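Local atomic coordinates of KLLA0C04147p (Kluyveromyces lactis, PDB entry 5H2D), a protein that binds ergosterol through its oxysterol-binding-protein-related (ORD) domain, the part present here, and probably transfers sterols between membranes. Residues F178-L183 and N208-I213; G224-V229 and I239-R244. One frame throughout, in Å; residues are numbered along the deposited sequence.

Interaction 1: residues F178-L183 and N208-I213. With ERG (ergosterol), chain B; SO4 (sulfate ion), chain C.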
# COMPACT_ATOMS: atom_id res chain seq x y z
N PHE A 178 -15.00 12.16 6.80
CA PHE A 178 -13.96 11.42 7.50
C PHE A 178 -12.69 11.56 6.67
O PHE A 178 -12.65 11.11 5.52
CB PHE A 178 -14.35 9.95 7.67
CG PHE A 178 -13.88 9.32 8.97
CD1 PHE A 178 -12.62 9.62 9.50
CD2 PHE A 178 -14.68 8.43 9.64
CE1 PHE A 178 -12.21 9.01 10.68
CE2 PHE A 178 -14.27 7.82 10.81
CZ PHE A 178 -13.03 8.12 11.34
N ASP A 179 -11.67 12.20 7.24
CA ASP A 179 -10.47 12.59 6.51
C ASP A 179 -9.29 11.73 6.94
O ASP A 179 -9.15 11.41 8.12
CB ASP A 179 -10.13 14.07 6.77
CG ASP A 179 -9.11 14.62 5.78
OD1 ASP A 179 -9.32 14.46 4.56
OD2 ASP A 179 -8.10 15.21 6.22
N PHE A 180 -8.44 11.38 5.97
CA PHE A 180 -7.27 10.53 6.19
C PHE A 180 -6.06 11.16 5.53
O PHE A 180 -6.06 11.40 4.32
CB PHE A 180 -7.51 9.12 5.65
CG PHE A 180 -8.70 8.47 6.27
CD1 PHE A 180 -9.98 8.69 5.77
CD2 PHE A 180 -8.55 7.70 7.41
CE1 PHE A 180 -11.08 8.12 6.40
CE2 PHE A 180 -9.63 7.13 8.04
CZ PHE A 180 -10.90 7.34 7.54
N LYS A 181 -5.03 11.43 6.32
CA LYS A 181 -3.78 11.96 5.81
C LYS A 181 -2.68 10.94 6.02
O LYS A 181 -2.65 10.24 7.05
CB LYS A 181 -3.42 13.30 6.47
CG LYS A 181 -4.47 14.38 6.20
CD LYS A 181 -4.01 15.76 6.65
CE LYS A 181 -4.71 16.85 5.85
NZ LYS A 181 -6.19 16.85 6.01
N HIS A 182 -1.79 10.83 5.04
CA HIS A 182 -0.71 9.84 5.03
C HIS A 182 0.60 10.59 5.19
O HIS A 182 1.08 11.23 4.25
CB HIS A 182 -0.78 9.03 3.73
CG HIS A 182 -2.08 8.31 3.59
ND1 HIS A 182 -2.19 6.95 3.77
CD2 HIS A 182 -3.34 8.76 3.37
CE1 HIS A 182 -3.46 6.59 3.65
NE2 HIS A 182 -4.18 7.68 3.41
N LEU A 183 1.16 10.52 6.39
CA LEU A 183 2.24 11.42 6.78
C LEU A 183 3.63 10.90 6.44
O LEU A 183 4.59 11.67 6.48
CB LEU A 183 2.15 11.70 8.29
CG LEU A 183 0.82 12.29 8.77
CD1 LEU A 183 0.85 12.62 10.26
CD2 LEU A 183 0.46 13.53 7.96
N ASN A 208 -7.20 10.79 1.63
CA ASN A 208 -8.48 10.18 1.31
C ASN A 208 -9.54 10.75 2.24
O ASN A 208 -9.24 11.25 3.32
CB ASN A 208 -8.47 8.64 1.45
CG ASN A 208 -7.08 8.09 1.65
OD1 ASN A 208 -6.67 7.84 2.78
ND2 ASN A 208 -6.35 7.89 0.54
N GLN A 209 -10.79 10.66 1.82
CA GLN A 209 -11.87 11.04 2.71
C GLN A 209 -13.10 10.22 2.38
O GLN A 209 -13.27 9.75 1.25
CB GLN A 209 -12.19 12.54 2.60
CG GLN A 209 -12.61 12.96 1.21
CD GLN A 209 -12.93 14.44 1.09
OE1 GLN A 209 -13.08 15.14 2.09
NE2 GLN A 209 -13.03 14.92 -0.15
N VAL A 210 -13.94 10.02 3.39
CA VAL A 210 -15.27 9.47 3.17
C VAL A 210 -16.24 10.64 3.17
O VAL A 210 -16.31 11.39 4.15
CB VAL A 210 -15.65 8.44 4.25
CG1 VAL A 210 -17.07 7.95 4.02
CG2 VAL A 210 -14.68 7.25 4.20
N VAL A 211 -16.92 10.84 2.04
CA VAL A 211 -17.94 11.88 1.92
C VAL A 211 -19.28 11.23 1.60
O VAL A 211 -19.39 10.00 1.53
CB VAL A 211 -17.56 12.92 0.84
CG1 VAL A 211 -16.30 13.67 1.25
CG2 VAL A 211 -17.36 12.27 -0.50
N GLY A 212 -20.33 12.04 1.43
CA GLY A 212 -21.65 11.48 1.23
C GLY A 212 -22.28 10.90 2.48
O GLY A 212 -23.29 10.19 2.37
N ILE A 213 -21.71 11.16 3.65
CA ILE A 213 -22.19 10.53 4.88
C ILE A 213 -23.55 11.10 5.27
O ILE A 213 -24.49 10.36 5.58
CB ILE A 213 -21.15 10.72 6.00
CG1 ILE A 213 -19.80 10.14 5.54
CG2 ILE A 213 -21.62 10.08 7.30
CD1 ILE A 213 -18.66 10.36 6.54
C1 ERG B . -5.14 4.30 0.93
C2 ERG B . -3.93 3.73 0.19
C3 ERG B . -2.77 3.73 1.15
C4 ERG B . -3.09 2.88 2.37
C5 ERG B . -4.34 3.24 2.99
C6 ERG B . -4.47 3.10 4.36
C7 ERG B . -5.67 3.37 5.04
C8 ERG B . -6.81 3.79 4.34
C9 ERG B . -6.65 4.16 2.97
C10 ERG B . -5.48 3.50 2.19
C11 ERG B . -8.00 4.14 2.14
C12 ERG B . -9.21 4.65 2.93
C13 ERG B . -9.30 3.84 4.24
C14 ERG B . -8.01 4.21 5.03
C15 ERG B . -8.30 3.60 6.39
C16 ERG B . -9.82 3.85 6.60
C17 ERG B . -10.33 4.38 5.24
C18 ERG B . -9.47 2.33 4.00
C19 ERG B . -5.95 2.07 1.79
C20 ERG B . -11.81 3.96 5.05
C21 ERG B . -12.41 4.35 3.71
C22 ERG B . -12.58 4.67 6.16
C23 ERG B . -13.22 3.87 7.26
C24 ERG B . -13.96 4.60 8.38
C25 ERG B . -15.25 3.83 8.69
C26 ERG B . -16.13 3.83 7.43
C27 ERG B . -16.07 4.49 9.82
C28 ERG B . -13.03 4.62 9.57
O1 ERG B . -1.55 3.23 0.48
S SO4 C . -22.25 15.12 2.40
O1 SO4 C . -23.07 13.94 2.59
O2 SO4 C . -21.28 14.88 1.33
O3 SO4 C . -23.12 16.25 2.05
O4 SO4 C . -21.58 15.45 3.66
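His182 NE2 donates to Asn208 OD1 at 2.6 Å, a nearly straight bond (168° at the hydrogen) that lies close to the imidazole plane. The ring and the amide are almost perpendicular, 81° between planes. With CG anti to the carbonyl carbon (chi1 -60°), the imidazole swings toward Asn208, and its CE1 comes 3.5 Å from ergosterol C5. The other end of the Asn208 amide, ND2, is satisfied by Asn222 OD1, so both polar atoms of this buried side chain are used. Antiparallel pairing of strands 178-182 and 208-211 supplies the backbone bonds: Phe178 and Val210 exchange two, and Phe180 and Asn208 another two, with Val210 N to Phe178 O at 2.7 Å. These strands form part of the sterol-pocket wall of the ORD fold, and Phe178, Phe180, His182, Asn208 and Val210 all line it. Phe180 lays one ring face over the sterol, its CZ 3.4 Å from ergosterol C22, while Asn208 O sits at the ring edge. On the face bearing Asp179 and Gln209, Lys181 NZ forms a salt bridge with Asp179 OD2 at 2.5 Å; Asp179 OD1 is hydrogen-bonded to Tyr223 OH, and Gln209 NE2 to Asp221 OD2. Gly212 N donates to O2 of a sulfate, probably from the crystallisation liquor, at 3.0 Å.

Interaction 2: residues G224-V229 and I239-R244. With SO4 (sulfate ion), chain C.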
# COMPACT_ATOMS: atom_id res chain seq x y z
N GLY A 224 -5.88 15.68 -3.44
CA GLY A 224 -4.68 16.38 -3.05
C GLY A 224 -3.59 16.30 -4.11
O GLY A 224 -3.71 15.62 -5.13
N ASP A 225 -2.53 17.05 -3.85
CA ASP A 225 -1.39 17.10 -4.75
C ASP A 225 -0.28 16.18 -4.26
O ASP A 225 -0.05 16.05 -3.05
CB ASP A 225 -0.87 18.53 -4.89
CG ASP A 225 -1.89 19.46 -5.53
OD1 ASP A 225 -2.44 19.10 -6.59
OD2 ASP A 225 -2.14 20.54 -4.97
N VAL A 226 0.40 15.56 -5.21
CA VAL A 226 1.53 14.68 -4.95
C VAL A 226 2.70 15.15 -5.79
O VAL A 226 2.52 15.50 -6.96
CB VAL A 226 1.19 13.21 -5.29
CG1 VAL A 226 2.44 12.34 -5.21
CG2 VAL A 226 0.09 12.70 -4.36
N LYS A 227 3.89 15.18 -5.20
CA LYS A 227 5.10 15.52 -5.94
C LYS A 227 6.11 14.38 -5.81
O LYS A 227 6.43 13.96 -4.70
CB LYS A 227 5.72 16.83 -5.44
CG LYS A 227 7.00 17.21 -6.16
CD LYS A 227 7.46 18.61 -5.81
CE LYS A 227 8.79 18.93 -6.48
NZ LYS A 227 9.22 20.34 -6.23
N ILE A 228 6.58 13.88 -6.95
CA ILE A 228 7.59 12.84 -6.99
C ILE A 228 8.87 13.46 -7.52
O ILE A 228 8.86 14.14 -8.55
CB ILE A 228 7.15 11.67 -7.88
CG1 ILE A 228 5.77 11.16 -7.46
CG2 ILE A 228 8.20 10.57 -7.87
CD1 ILE A 228 5.22 10.17 -8.44
N VAL A 229 9.98 13.22 -6.82
CA VAL A 229 11.27 13.76 -7.25
C VAL A 229 12.24 12.61 -7.46
O VAL A 229 12.31 11.67 -6.66
CB VAL A 229 11.82 14.79 -6.25
CG1 VAL A 229 10.88 15.98 -6.17
CG2 VAL A 229 11.98 14.19 -4.88
N ILE A 239 1.33 15.63 -9.47
CA ILE A 239 0.09 14.88 -9.64
C ILE A 239 -1.03 15.57 -8.88
O ILE A 239 -0.85 15.98 -7.73
CB ILE A 239 0.23 13.43 -9.15
CG1 ILE A 239 1.50 12.80 -9.73
CG2 ILE A 239 -1.06 12.64 -9.48
CD1 ILE A 239 1.69 11.34 -9.33
N HIS A 240 -2.20 15.65 -9.50
CA HIS A 240 -3.33 16.35 -8.90
C HIS A 240 -4.53 15.40 -8.86
O HIS A 240 -5.11 15.10 -9.90
CB HIS A 240 -3.65 17.63 -9.68
CG HIS A 240 -2.43 18.33 -10.18
ND1 HIS A 240 -1.73 19.24 -9.41
CD2 HIS A 240 -1.76 18.24 -11.35
CE1 HIS A 240 -0.69 19.68 -10.09
NE2 HIS A 240 -0.68 19.09 -11.27
N PHE A 241 -4.86 14.92 -7.65
CA PHE A 241 -6.10 14.19 -7.40
C PHE A 241 -7.17 15.22 -7.08
O PHE A 241 -7.10 15.89 -6.04
CB PHE A 241 -5.96 13.21 -6.24
CG PHE A 241 -5.09 12.02 -6.53
CD1 PHE A 241 -3.71 12.10 -6.41
CD2 PHE A 241 -5.66 10.80 -6.85
CE1 PHE A 241 -2.90 11.00 -6.65
CE2 PHE A 241 -4.86 9.68 -7.08
CZ PHE A 241 -3.48 9.78 -6.98
N LYS A 242 -8.18 15.32 -7.94
CA LYS A 242 -9.23 16.30 -7.72
C LYS A 242 -10.15 15.84 -6.59
O LYS A 242 -10.51 14.67 -6.50
CB LYS A 242 -10.02 16.52 -9.01
CG LYS A 242 -11.26 17.38 -8.87
CD LYS A 242 -11.34 18.43 -9.96
CE LYS A 242 -10.87 19.79 -9.44
NZ LYS A 242 -11.02 20.88 -10.43
N ALA A 243 -10.48 16.77 -5.70
CA ALA A 243 -11.40 16.49 -4.60
C ALA A 243 -12.84 16.55 -5.08
O ALA A 243 -13.18 17.29 -6.01
CB ALA A 243 -11.19 17.48 -3.45
N ARG A 244 -13.70 15.76 -4.44
CA ARG A 244 -15.11 15.78 -4.81
C ARG A 244 -15.71 17.15 -4.51
O ARG A 244 -15.50 17.71 -3.44
CB ARG A 244 -15.89 14.69 -4.07
CG ARG A 244 -17.26 14.41 -4.68
CD ARG A 244 -18.30 14.10 -3.62
NE ARG A 244 -18.38 15.15 -2.61
CZ ARG A 244 -19.30 15.20 -1.65
NH1 ARG A 244 -19.30 16.18 -0.76
NH2 ARG A 244 -20.24 14.26 -1.59
S SO4 C . -22.25 15.12 2.40
O1 SO4 C . -23.07 13.94 2.59
O2 SO4 C . -21.28 14.88 1.33
O3 SO4 C . -23.12 16.25 2.05
O4 SO4 C . -21.58 15.45 3.66
O HOH W 1 -5.44 18.59 -6.69
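Val226 and Ile239 meet flank to flank, CB to CB at 4.0 Å, on the face of the sheet that also carries Ile228 and Phe241. The valine's CG2 bears obliquely on the Phe241 ring, 4.1 Å from CE1, while the CD1 methyls of Ile228 and Ile239 meet at 3.8 Å. Ile239 reaches that methyl because its CG1 is anti to the carbonyl carbon (chi1 -49°) and the chain then runs extended. Helix 95-108 packs against this apolar surface, with Thr106 touching both isoleucines and Val107 touching Phe241. The two strands form an antiparallel beta hairpin, in which Gly224 with Phe241 and Val226 with Ile239 are hydrogen-bonded pairs. Gly224 O lies at the edge of the Phe241 ring, 3.7 Å from CD1; at this glycine's backbone angles (phi 115°) a CB would jam against the preceding carbonyl O. On the reverse face, His240 ND1 donates to Asp225 OD1 at 2.9 Å, approaching from above a carboxylate turned 83° from the imidazole. His240 NE2 is hydrogen-bonded to Glu257 OE1. Replacing this histidine by an alanine is likely to cost Asp225 and Glu257 the ring that joins them, leaving a gap where the imidazole stood. A water bridges Asp225 OD1 and Phe241 O.

From the N terminus, strand 178-190 comes first, and interaction 1 closes when the chain, having passed through strand 199-203, returns along 207-211. Interaction 2 opens afterwards, at 224-229 of strand 219-230, and closes a shorter loop at 239-244; the two are therefore in series, neither nested nor crossed. Strand 219-230 pairs with both 207-211 and 236-241, so it connects the ergosterol-lining wall of interaction 1 to the hairpin of interaction 2. Their centres lie 15 Å apart, yet their far ends meet: Val211 CG2 packs 3.7 Å from Arg244 NH2. The sulfate of interaction 1 also accepts hydrogen bonds from NH1 and NH2 of that arginine.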